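Local coordinates for protein sulfite dehydrogenase (Paracoccus pantotrophus, PDB 2XTS) that probably oxidises protein-bound sulfane sulfur at a molybdenum-molybdopterin cofactor and passes the electrons on to heme c, at residues 56-61 and 141-146; 35-40 and 68-73; 126-131 and 356-361. All coordinates share one frame; numbering follows the deposited sequence.

Interaction 1: residues 56-61 and 141-146; sequences TPIHAL and GMIHNM. With MTE (phosphonic acidmono-(2-amino-5,6-dimercapto-4-oxo-3,7,8a,9,10,10a-hexahydro-4H-8-oxa-1,3,9,10-tetraaza-anthracen-7-ylmethyl)ester), chain E.
Thr56 and Gly141 meet where an inverse gamma turn centred on Met142 leads into strand 143-152 of the molybdopterin-binding domain, a fold shared with sulfite oxidases. They illustrate how one threonine can secure a loop to the start of a strand. Thr56 N donates to Gly141 O at 2.8 Å. Thr56 OG1 donates to Ile143 O at 2.7 Å, tilted 31° from the plane of that carbonyl. With OG1 anti to the carbonyl carbon and beside the backbone N (chi1 -54°), both donors of the one residue face segment 141-146 together. Gly141 O is also the acceptor of the gamma turn, through a weak bond from Ile143 N, so two amides converge on it. The apolar half of the contact belongs to Ile58, whose CG2 branch meets CG2 of Ile143 at 4.2 Å while its CD1 reaches to 4.1 Å from Gly141 N. One residue further along the strand, the ring of His144 turns to the pterin cofactor. Met146 CE lies over one face of this imidazole, His207 meets it edge-to-face, and His144 NE2 donates to MTE O3P in the ring plane, 3.0 Å long and almost straight at 177°.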
loop_
_atom_site.group_PDB
_atom_site.type_symbol
_atom_site.label_atom_id
_atom_site.label_comp_id
_atom_site.label_asym_id
_atom_site.label_seq_id
_atom_site.Cartn_x
_atom_site.Cartn_y
_atom_site.Cartn_z
ATOM N N THR A 56 -8.640 -3.222 -11.908
ATOM C CA THR A 56 -7.577 -2.394 -11.344
ATOM C C THR A 56 -6.924 -1.549 -12.444
ATOM O O THR A 56 -6.677 -2.062 -13.523
ATOM C CB THR A 56 -6.461 -3.300 -10.758
ATOM O OG1 THR A 56 -7.031 -4.226 -9.832
ATOM C CG2 THR A 56 -5.353 -2.505 -10.098
ATOM N N PRO A 57 -6.624 -0.267 -12.167
ATOM C CA PRO A 57 -5.998 0.614 -13.171
ATOM C C PRO A 57 -4.508 0.341 -13.333
ATOM O O PRO A 57 -3.702 1.242 -13.161
ATOM C CB PRO A 57 -6.264 2.013 -12.614
ATOM C CG PRO A 57 -6.282 1.822 -11.159
ATOM C CD PRO A 57 -6.990 0.495 -10.954
ATOM N N ILE A 58 -4.168 -0.878 -13.753
ATOM C CA ILE A 58 -2.770 -1.255 -13.891
ATOM C C ILE A 58 -2.012 -0.492 -14.974
ATOM O O ILE A 58 -0.818 -0.525 -14.987
ATOM C CB ILE A 58 -2.600 -2.779 -14.080
ATOM C CG1 ILE A 58 -3.302 -3.287 -15.346
ATOM C CG2 ILE A 58 -3.048 -3.542 -12.820
ATOM C CD1 ILE A 58 -2.836 -4.648 -15.791
ATOM N N HIS A 59 -2.691 0.171 -15.903
ATOM C CA HIS A 59 -2.004 1.030 -16.856
ATOM C C HIS A 59 -1.271 2.176 -16.186
ATOM O O HIS A 59 -0.274 2.644 -16.696
ATOM C CB HIS A 59 -3.007 1.568 -17.863
ATOM C CG HIS A 59 -4.032 2.473 -17.267
ATOM N ND1 HIS A 59 -4.949 2.030 -16.343
ATOM C CD2 HIS A 59 -4.348 3.765 -17.535
ATOM C CE1 HIS A 59 -5.747 3.023 -16.014
ATOM N NE2 HIS A 59 -5.413 4.090 -16.727
ATOM N N ALA A 60 -1.811 2.667 -15.074
ATOM C CA ALA A 60 -1.334 3.908 -14.451
ATOM C C ALA A 60 -0.454 3.678 -13.244
ATOM O O ALA A 60 0.206 4.597 -12.792
ATOM C CB ALA A 60 -2.513 4.791 -14.060
ATOM N N LEU A 61 -0.443 2.466 -12.726
ATOM C CA LEU A 61 0.326 2.133 -11.546
ATOM C C LEU A 61 1.781 1.847 -11.895
ATOM O O LEU A 61 2.112 1.565 -13.023
ATOM C CB LEU A 61 -0.301 0.957 -10.807
ATOM C CG LEU A 61 -1.740 1.138 -10.346
ATOM C CD1 LEU A 61 -2.286 -0.160 -9.785
ATOM C CD2 LEU A 61 -1.961 2.292 -9.365
ATOM N N GLY A 141 -6.504 -6.414 -15.904
ATOM C CA GLY A 141 -6.659 -5.758 -14.617
ATOM C C GLY A 141 -7.510 -6.445 -13.562
ATOM O O GLY A 141 -7.765 -5.860 -12.527
ATOM N N MET A 142 -7.913 -7.694 -13.768
ATOM C CA MET A 142 -8.532 -8.475 -12.699
ATOM C C MET A 142 -7.411 -9.088 -11.843
ATOM O O MET A 142 -7.253 -10.310 -11.760
ATOM C CB MET A 142 -9.460 -9.584 -13.221
ATOM C CG MET A 142 -10.459 -9.202 -14.242
ATOM S SD MET A 142 -11.445 -10.694 -14.619
ATOM C CE MET A 142 -12.258 -10.207 -16.137
ATOM N N ILE A 143 -6.627 -8.224 -11.194
ATOM C CA ILE A 143 -5.513 -8.645 -10.404
ATOM C C ILE A 143 -5.203 -7.551 -9.389
ATOM O O ILE A 143 -5.359 -6.360 -9.661
ATOM C CB ILE A 143 -4.273 -8.911 -11.322
ATOM C CG1 ILE A 143 -3.174 -9.652 -10.581
ATOM C CG2 ILE A 143 -3.727 -7.629 -11.972
ATOM C CD1 ILE A 143 -2.215 -10.352 -11.534
ATOM N N HIS A 144 -4.707 -7.970 -8.237
ATOM C CA HIS A 144 -4.128 -7.057 -7.264
ATOM C C HIS A 144 -3.028 -7.782 -6.499
ATOM O O HIS A 144 -2.914 -9.001 -6.574
ATOM C CB HIS A 144 -5.179 -6.367 -6.351
ATOM C CG HIS A 144 -6.033 -7.252 -5.508
ATOM N ND1 HIS A 144 -5.526 -8.131 -4.574
ATOM C CD2 HIS A 144 -7.377 -7.270 -5.363
ATOM C CE1 HIS A 144 -6.535 -8.688 -3.927
ATOM N NE2 HIS A 144 -7.667 -8.186 -4.387
ATOM N N ASN A 145 -2.202 -7.018 -5.792
ATOM C CA ASN A 145 -1.022 -7.540 -5.126
ATOM C C ASN A 145 -0.817 -6.777 -3.848
ATOM O O ASN A 145 -0.577 -5.600 -3.866
ATOM C CB ASN A 145 0.181 -7.393 -6.061
ATOM C CG ASN A 145 1.457 -8.057 -5.558
ATOM O OD1 ASN A 145 2.390 -7.368 -5.084
ATOM N ND2 ASN A 145 1.555 -9.331 -5.715
ATOM N N MET A 146 -0.939 -7.477 -2.745
ATOM C CA MET A 146 -0.900 -6.857 -1.432
ATOM C C MET A 146 -0.007 -7.652 -0.482
ATOM O O MET A 146 0.238 -8.853 -0.643
ATOM C CB MET A 146 -2.309 -6.750 -0.825
ATOM C CG MET A 146 -3.286 -6.107 -1.770
ATOM S SD MET A 146 -4.831 -5.707 -0.936
ATOM C CE MET A 146 -5.782 -5.102 -2.329
HETATM N N1 MTE E . -15.444 -14.841 -1.712
HETATM C C2 MTE E . -16.749 -14.779 -1.471
HETATM N N2 MTE E . -17.194 -15.071 -0.230
HETATM N N3 MTE E . -17.635 -14.411 -2.416
HETATM C C4 MTE E . -17.260 -14.095 -3.689
HETATM O O4 MTE E . -18.142 -13.752 -4.503
HETATM N N5 MTE E . -15.341 -13.960 -5.300
HETATM C C6 MTE E . -14.089 -14.644 -5.529
HETATM C C7 MTE E . -13.045 -14.444 -4.442
HETATM N N8 MTE E . -13.622 -14.700 -3.147
HETATM C C9 MTE E . -15.855 -14.170 -4.034
HETATM C C10 MTE E . -14.945 -14.581 -2.957
HETATM C "C1'" MTE E . -13.465 -14.312 -6.872
HETATM S "S1'" MTE E . -14.161 -15.007 -8.320
HETATM C "C2'" MTE E . -12.342 -13.562 -6.971
HETATM S "S2'" MTE E . -11.524 -13.331 -8.465
HETATM C "C3'" MTE E . -11.760 -12.936 -5.722
HETATM O "O3'" MTE E . -12.555 -13.118 -4.538
HETATM C "C4'" MTE E . -11.626 -11.437 -5.907
HETATM O "O4'" MTE E . -10.995 -10.863 -4.753
HETATM P P MTE E . -11.157 -9.277 -4.583
HETATM O O1P MTE E . -10.461 -8.773 -5.883
HETATM O O2P MTE E . -12.600 -8.892 -4.594
HETATM O O3P MTE E . -10.370 -8.935 -3.365
#

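Interaction 2: residues 35-40 and 68-73. With MTE (phosphonic acidmono-(2-amino-5,6-dimercapto-4-oxo-3,7,8a,9,10,10a-hexahydro-4H-8-oxa-1,3,9,10-tetraaza-anthracen-7-ylmethyl)ester), chain E.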
loop_
_atom_site.group_PDB
_atom_site.type_symbol
_atom_site.label_atom_id
_atom_site.label_comp_id
_atom_site.label_asym_id
_atom_site.label_seq_id
_atom_site.Cartn_x
_atom_site.Cartn_y
_atom_site.Cartn_z
ATOM N N SER A 35 -7.689 11.343 -10.875
ATOM C CA SER A 35 -9.017 10.722 -10.846
ATOM C C SER A 35 -9.185 9.549 -11.787
ATOM O O SER A 35 -10.028 8.707 -11.548
ATOM C CB SER A 35 -10.072 11.775 -11.131
ATOM O OG SER A 35 -9.972 12.257 -12.446
ATOM N N HIS A 36 -8.374 9.500 -12.835
ATOM C CA HIS A 36 -8.386 8.377 -13.796
ATOM C C HIS A 36 -7.813 7.075 -13.231
ATOM O O HIS A 36 -7.929 6.029 -13.850
ATOM C CB HIS A 36 -7.614 8.750 -15.089
ATOM C CG HIS A 36 -6.210 9.185 -14.830
ATOM N ND1 HIS A 36 -5.917 10.370 -14.188
ATOM C CD2 HIS A 36 -5.026 8.554 -15.025
ATOM C CE1 HIS A 36 -4.606 10.468 -14.041
ATOM N NE2 HIS A 36 -4.043 9.378 -14.533
ATOM N N VAL A 37 -7.131 7.140 -12.095
ATOM C CA VAL A 37 -6.571 5.970 -11.444
ATOM C C VAL A 37 -7.617 5.422 -10.479
ATOM O O VAL A 37 -7.630 5.749 -9.301
ATOM C CB VAL A 37 -5.222 6.287 -10.769
ATOM C CG1 VAL A 37 -4.581 5.016 -10.223
ATOM C CG2 VAL A 37 -4.262 6.953 -11.771
ATOM N N LYS A 38 -8.544 4.641 -11.022
ATOM C CA LYS A 38 -9.701 4.151 -10.298
ATOM C C LYS A 38 -10.138 2.855 -10.920
ATOM O O LYS A 38 -9.679 2.489 -12.000
ATOM C CB LYS A 38 -10.833 5.171 -10.371
ATOM C CG LYS A 38 -11.320 5.458 -11.789
ATOM C CD LYS A 38 -12.514 6.382 -11.767
ATOM C CE LYS A 38 -12.869 6.866 -13.165
ATOM N NZ LYS A 38 -14.114 7.697 -13.132
ATOM N N ARG A 39 -11.028 2.159 -10.224
ATOM C CA ARG A 39 -11.626 0.958 -10.768
ATOM C C ARG A 39 -12.592 1.333 -11.865
ATOM O O ARG A 39 -13.317 2.319 -11.746
ATOM C CB ARG A 39 -12.413 0.203 -9.721
ATOM C CG ARG A 39 -11.626 -0.224 -8.547
ATOM C CD ARG A 39 -12.535 -0.106 -7.292
ATOM N NE ARG A 39 -11.951 -0.831 -6.231
ATOM C CZ ARG A 39 -12.284 -0.760 -4.954
ATOM N NH1 ARG A 39 -11.636 -1.568 -4.169
ATOM N NH2 ARG A 39 -13.206 0.084 -4.472
ATOM N N GLN A 40 -12.610 0.538 -12.929
ATOM C CA GLN A 40 -13.570 0.697 -14.013
ATOM C C GLN A 40 -14.453 -0.527 -14.070
ATOM O O GLN A 40 -14.029 -1.634 -13.772
ATOM C CB GLN A 40 -12.870 0.859 -15.347
ATOM C CG GLN A 40 -12.025 2.122 -15.499
ATOM C CD GLN A 40 -12.806 3.366 -15.821
ATOM O OE1 GLN A 40 -14.004 3.329 -16.063
ATOM N NE2 GLN A 40 -12.112 4.472 -15.853
ATOM N N GLN A 68 -5.075 -0.318 -2.228
ATOM C CA GLN A 68 -6.242 -1.105 -1.970
ATOM C C GLN A 68 -7.525 -0.404 -2.376
ATOM O O GLN A 68 -8.495 -1.078 -2.724
ATOM C CB GLN A 68 -6.281 -1.622 -0.526
ATOM C CG GLN A 68 -5.961 -0.619 0.544
ATOM C CD GLN A 68 -4.492 -0.531 0.936
ATOM O OE1 GLN A 68 -3.598 -0.694 0.103
ATOM N NE2 GLN A 68 -4.246 -0.296 2.211
ATOM N N GLY A 69 -7.540 0.920 -2.378
ATOM C CA GLY A 69 -8.717 1.624 -2.815
ATOM C C GLY A 69 -9.053 1.472 -4.290
ATOM O O GLY A 69 -10.198 1.699 -4.676
ATOM N N CYS A 70 -8.069 1.135 -5.121
ATOM C CA CYS A 70 -8.375 0.856 -6.526
ATOM C C CYS A 70 -8.080 -0.565 -6.962
ATOM O O CYS A 70 -8.085 -0.868 -8.143
ATOM C CB CYS A 70 -7.678 1.823 -7.464
ATOM S SG CYS A 70 -5.893 1.841 -7.444
ATOM N N ALA A 71 -7.876 -1.448 -5.999
ATOM C CA ALA A 71 -7.676 -2.864 -6.251
ATOM C C ALA A 71 -9.014 -3.502 -6.619
ATOM O O ALA A 71 -10.035 -3.275 -5.950
ATOM C CB ALA A 71 -7.073 -3.529 -5.039
ATOM N N PHE A 72 -9.012 -4.297 -7.690
ATOM C CA PHE A 72 -10.256 -4.825 -8.247
ATOM C C PHE A 72 -11.077 -5.599 -7.237
ATOM O O PHE A 72 -10.555 -6.122 -6.239
ATOM C CB PHE A 72 -10.025 -5.703 -9.490
ATOM C CG PHE A 72 -9.723 -7.155 -9.202
ATOM C CD1 PHE A 72 -8.545 -7.566 -8.633
ATOM C CD2 PHE A 72 -10.646 -8.125 -9.541
ATOM C CE1 PHE A 72 -8.303 -8.900 -8.390
ATOM C CE2 PHE A 72 -10.398 -9.444 -9.305
ATOM C CZ PHE A 72 -9.241 -9.848 -8.736
ATOM N N GLU A 73 -12.364 -5.702 -7.548
ATOM C CA GLU A 73 -13.375 -6.450 -6.800
ATOM C C GLU A 73 -13.999 -7.479 -7.695
ATOM O O GLU A 73 -14.309 -7.216 -8.843
ATOM C CB GLU A 73 -14.515 -5.511 -6.416
ATOM C CG GLU A 73 -14.157 -4.353 -5.520
ATOM C CD GLU A 73 -15.313 -3.379 -5.402
ATOM O OE1 GLU A 73 -16.390 -3.735 -4.873
ATOM O OE2 GLU A 73 -15.158 -2.241 -5.844
HETATM N N1 MTE E . -15.444 -14.841 -1.712
HETATM C C2 MTE E . -16.749 -14.779 -1.471
HETATM N N2 MTE E . -17.194 -15.071 -0.230
HETATM N N3 MTE E . -17.635 -14.411 -2.416
HETATM C C4 MTE E . -17.260 -14.095 -3.689
HETATM O O4 MTE E . -18.142 -13.752 -4.503
HETATM N N5 MTE E . -15.341 -13.960 -5.300
HETATM C C6 MTE E . -14.089 -14.644 -5.529
HETATM C C7 MTE E . -13.045 -14.444 -4.442
HETATM N N8 MTE E . -13.622 -14.700 -3.147
HETATM C C9 MTE E . -15.855 -14.170 -4.034
HETATM C C10 MTE E . -14.945 -14.581 -2.957
HETATM C "C1'" MTE E . -13.465 -14.312 -6.872
HETATM S "S1'" MTE E . -14.161 -15.007 -8.320
HETATM C "C2'" MTE E . -12.342 -13.562 -6.971
HETATM S "S2'" MTE E . -11.524 -13.331 -8.465
HETATM C "C3'" MTE E . -11.760 -12.936 -5.722
HETATM O "O3'" MTE E . -12.555 -13.118 -4.538
HETATM C "C4'" MTE E . -11.626 -11.437 -5.907
HETATM O "O4'" MTE E . -10.995 -10.863 -4.753
HETATM P P MTE E . -11.157 -9.277 -4.583
HETATM O O1P MTE E . -10.461 -8.773 -5.883
HETATM O O2P MTE E . -12.600 -8.892 -4.594
HETATM O O3P MTE E . -10.370 -8.935 -3.365
#
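The nearest CA atoms, 5.2 Å apart, belong to Lys38 and Cys70, in two irregular segments that offer each other no strand pairing. Instead, carbonyls of residues 68-73 crowd round Arg39, and one of them, Ala71 O, takes its hydrogen bonds: one arginine side chain bridges the two loops. Arg39 sends its chain across with CG anti to its own carbonyl carbon (chi1 -59°) and a bend at chi2. NE and NH1 of Arg39 then grip Ala71 O side-on, at 3.1 Å and 2.9 Å. The oxygen lies in the guanidinium plane; NH1 meets it in the carbonyl plane, whereas NE stands well above that plane. Gly69 O sits over the centre of one guanidinium face. OE2 of Glu73 lies over the opposite face, toward its rim, 3.3 Å from Arg39 NH2 in a salt bridge through charge, since OE2 stands well out of the guanidinium plane. Glu206 adds a second acid at NH1. The contact lies at the subunit interface beside the cofactor phosphate: His25 O of the second subunit accepts from Arg39 NH2, Tyr27 of that subunit packs on Cys70, and MTE O1P hovers over the ring centre of Phe72. Around this core, Gln40 packs on helix 136-140, whose Gln137 also binds Lys38 O, Ala71 rests on His144 and Met146 of strand 143-152, and residues 68-73 run straight into strand 74-75.

Interaction 3: residues 126-131 and 356-361; sequences MEWGGA and DALRAI
Trp128 and Arg359 form the centre of an interdomain contact, in which a type I beta turn of the molybdopterin-binding domain, Glu127 to Gly130, meets helix 355-362 of the dimerisation domain. It combines one polar tie with one apolar edge contact. The indole is turned with its rim to the helix, so that Leu358 CB lies in the ring plane at the edge, 3.8 Å from Trp128 CZ3. Arg359 CG comes up beside the same corner, 4.0 Å from Trp128 CZ3, and the two long side chains then run antiparallel alongside one another. At the other end of the indole, Trp128 NE1 donates to Tyr368 O, next in sequence to the cobalt ligand His369. The bend of Arg359 at chi3 (-67°) brings its guanidinium back to the turn. Two acids hold that group from its own side: Arg359 NH2 makes a salt bridge to Asp356 OD1, 2.9 Å away and one helical turn earlier, while NH1 also pairs with Glu388 of strand 384-389. The bond that crosses to the other domain runs from Arg359 NH1 to Trp128 O at 2.8 Å and 167°, the oxygen in the guanidinium plane but the nitrogen 46° out of the carbonyl plane.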
loop_
_atom_site.group_PDB
_atom_site.type_symbol
_atom_site.label_atom_id
_atom_site.label_comp_id
_atom_site.label_asym_id
_atom_site.label_seq_id
_atom_site.Cartn_x
_atom_site.Cartn_y
_atom_site.Cartn_z
ATOM N N MET A 126 -12.025 -12.715 -21.812
ATOM C CA MET A 126 -12.735 -12.111 -22.951
ATOM C C MET A 126 -11.858 -12.036 -24.194
ATOM O O MET A 126 -12.355 -11.747 -25.280
ATOM C CB MET A 126 -13.297 -10.711 -22.608
ATOM C CG MET A 126 -12.284 -9.577 -22.546
ATOM S SD MET A 126 -11.140 -9.615 -21.158
ATOM C CE MET A 126 -12.244 -9.252 -19.763
ATOM N N GLU A 127 -10.552 -12.221 -24.019
ATOM C CA GLU A 127 -9.562 -12.194 -25.114
ATOM C C GLU A 127 -9.218 -13.567 -25.669
ATOM O O GLU A 127 -8.379 -13.677 -26.552
ATOM C CB GLU A 127 -8.280 -11.491 -24.656
ATOM C CG GLU A 127 -8.484 -10.082 -24.120
ATOM C CD GLU A 127 -8.836 -9.106 -25.204
ATOM O OE1 GLU A 127 -7.964 -8.901 -26.083
ATOM O OE2 GLU A 127 -9.943 -8.516 -25.159
ATOM N N TRP A 128 -9.882 -14.619 -25.205
ATOM C CA TRP A 128 -9.586 -15.957 -25.712
ATOM C C TRP A 128 -9.831 -16.060 -27.213
ATOM O O TRP A 128 -9.115 -16.768 -27.913
ATOM C CB TRP A 128 -10.420 -17.024 -25.012
ATOM C CG TRP A 128 -9.729 -17.684 -23.856
ATOM C CD1 TRP A 128 -10.179 -17.747 -22.564
ATOM C CD2 TRP A 128 -8.507 -18.427 -23.898
ATOM N NE1 TRP A 128 -9.313 -18.497 -21.803
ATOM C CE2 TRP A 128 -8.270 -18.908 -22.598
ATOM C CE3 TRP A 128 -7.586 -18.730 -24.904
ATOM C CZ2 TRP A 128 -7.165 -19.682 -22.281
ATOM C CZ3 TRP A 128 -6.488 -19.499 -24.578
ATOM C CH2 TRP A 128 -6.289 -19.971 -23.283
ATOM N N GLY A 129 -10.861 -15.382 -27.690
ATOM C CA GLY A 129 -11.319 -15.526 -29.065
ATOM C C GLY A 129 -10.930 -14.377 -29.963
ATOM O O GLY A 129 -11.419 -14.293 -31.097
ATOM N N GLY A 130 -10.071 -13.479 -29.489
ATOM C CA GLY A 130 -9.684 -12.305 -30.269
ATOM C C GLY A 130 -9.313 -11.140 -29.393
ATOM O O GLY A 130 -9.020 -11.306 -28.219
ATOM N N ALA A 131 -9.222 -9.960 -29.986
ATOM C CA ALA A 131 -8.902 -8.716 -29.296
ATOM C C ALA A 131 -10.202 -7.948 -29.125
ATOM O O ALA A 131 -10.844 -7.592 -30.116
ATOM C CB ALA A 131 -7.913 -7.935 -30.112
ATOM N N ASP A 356 -1.815 -18.157 -29.509
ATOM C CA ASP A 356 -1.950 -19.234 -30.476
ATOM C C ASP A 356 -1.439 -20.568 -29.936
ATOM O O ASP A 356 -2.039 -21.601 -30.196
ATOM C CB ASP A 356 -1.198 -18.878 -31.764
ATOM C CG ASP A 356 -1.941 -17.893 -32.628
ATOM O OD1 ASP A 356 -3.156 -17.734 -32.446
ATOM O OD2 ASP A 356 -1.296 -17.291 -33.523
ATOM N N ALA A 357 -0.339 -20.553 -29.185
ATOM C CA ALA A 357 0.175 -21.798 -28.604
ATOM C C ALA A 357 -0.831 -22.391 -27.611
ATOM O O ALA A 357 -1.015 -23.608 -27.539
ATOM C CB ALA A 357 1.548 -21.590 -27.936
ATOM N N LEU A 358 -1.451 -21.520 -26.828
ATOM C CA LEU A 358 -2.502 -21.965 -25.906
ATOM C C LEU A 358 -3.709 -22.537 -26.631
ATOM O O LEU A 358 -4.181 -23.620 -26.285
ATOM C CB LEU A 358 -2.931 -20.836 -24.989
ATOM C CG LEU A 358 -1.958 -20.498 -23.861
ATOM C CD1 LEU A 358 -2.323 -19.138 -23.291
ATOM C CD2 LEU A 358 -2.002 -21.547 -22.798
ATOM N N ARG A 359 -4.194 -21.817 -27.633
ATOM C CA ARG A 359 -5.381 -22.239 -28.382
ATOM C C ARG A 359 -5.147 -23.522 -29.192
ATOM O O ARG A 359 -6.072 -24.304 -29.363
ATOM C CB ARG A 359 -5.905 -21.119 -29.281
ATOM C CG ARG A 359 -6.486 -19.980 -28.520
ATOM C CD ARG A 359 -7.200 -18.974 -29.369
ATOM N NE ARG A 359 -6.321 -18.236 -30.270
ATOM C CZ ARG A 359 -6.292 -16.919 -30.451
ATOM N NH1 ARG A 359 -7.097 -16.101 -29.784
ATOM N NH2 ARG A 359 -5.442 -16.413 -31.330
ATOM N N ALA A 360 -3.905 -23.791 -29.586
ATOM C CA ALA A 360 -3.589 -25.033 -30.303
ATOM C C ALA A 360 -3.904 -26.243 -29.434
ATOM O O ALA A 360 -4.223 -27.315 -29.949
ATOM C CB ALA A 360 -2.110 -25.035 -30.739
ATOM N N ILE A 361 -3.759 -26.093 -28.120
ATOM C CA ILE A 361 -4.024 -27.165 -27.165
ATOM C C ILE A 361 -5.442 -27.120 -26.613
ATOM O O ILE A 361 -6.089 -28.147 -26.462
ATOM C CB ILE A 361 -3.003 -27.110 -26.003
ATOM C CG1 ILE A 361 -1.587 -27.312 -26.561
ATOM C CG2 ILE A 361 -3.319 -28.163 -24.942
ATOM C CD1 ILE A 361 -0.499 -27.093 -25.577
#

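How the interactions relate
Interactions 1 and 2, centred 8 Å apart, work as one unit behind the cofactor phosphate: His144 of the first and Phe72 of the second both touch it, so the two contacts shape the pocket from its phosphate end. Thr56 OG1 joins them, probably accepting a hydrogen bond from Phe72 N at 2.9 Å, and Met146 CE packs 3.4 Å from Ala71 CB. The side chains of His144 and Glu73 are each about 10 Å from the molybdenum oxide. Interaction 3 lies apart, at the domain junction, about 22 Å from interaction 1 between centres. Its segment 126-131 still touches 141-146, Met126 CE lying 3.7 Å from Met142 CE; interaction 2 stays about 10 Å away at the nearest atoms.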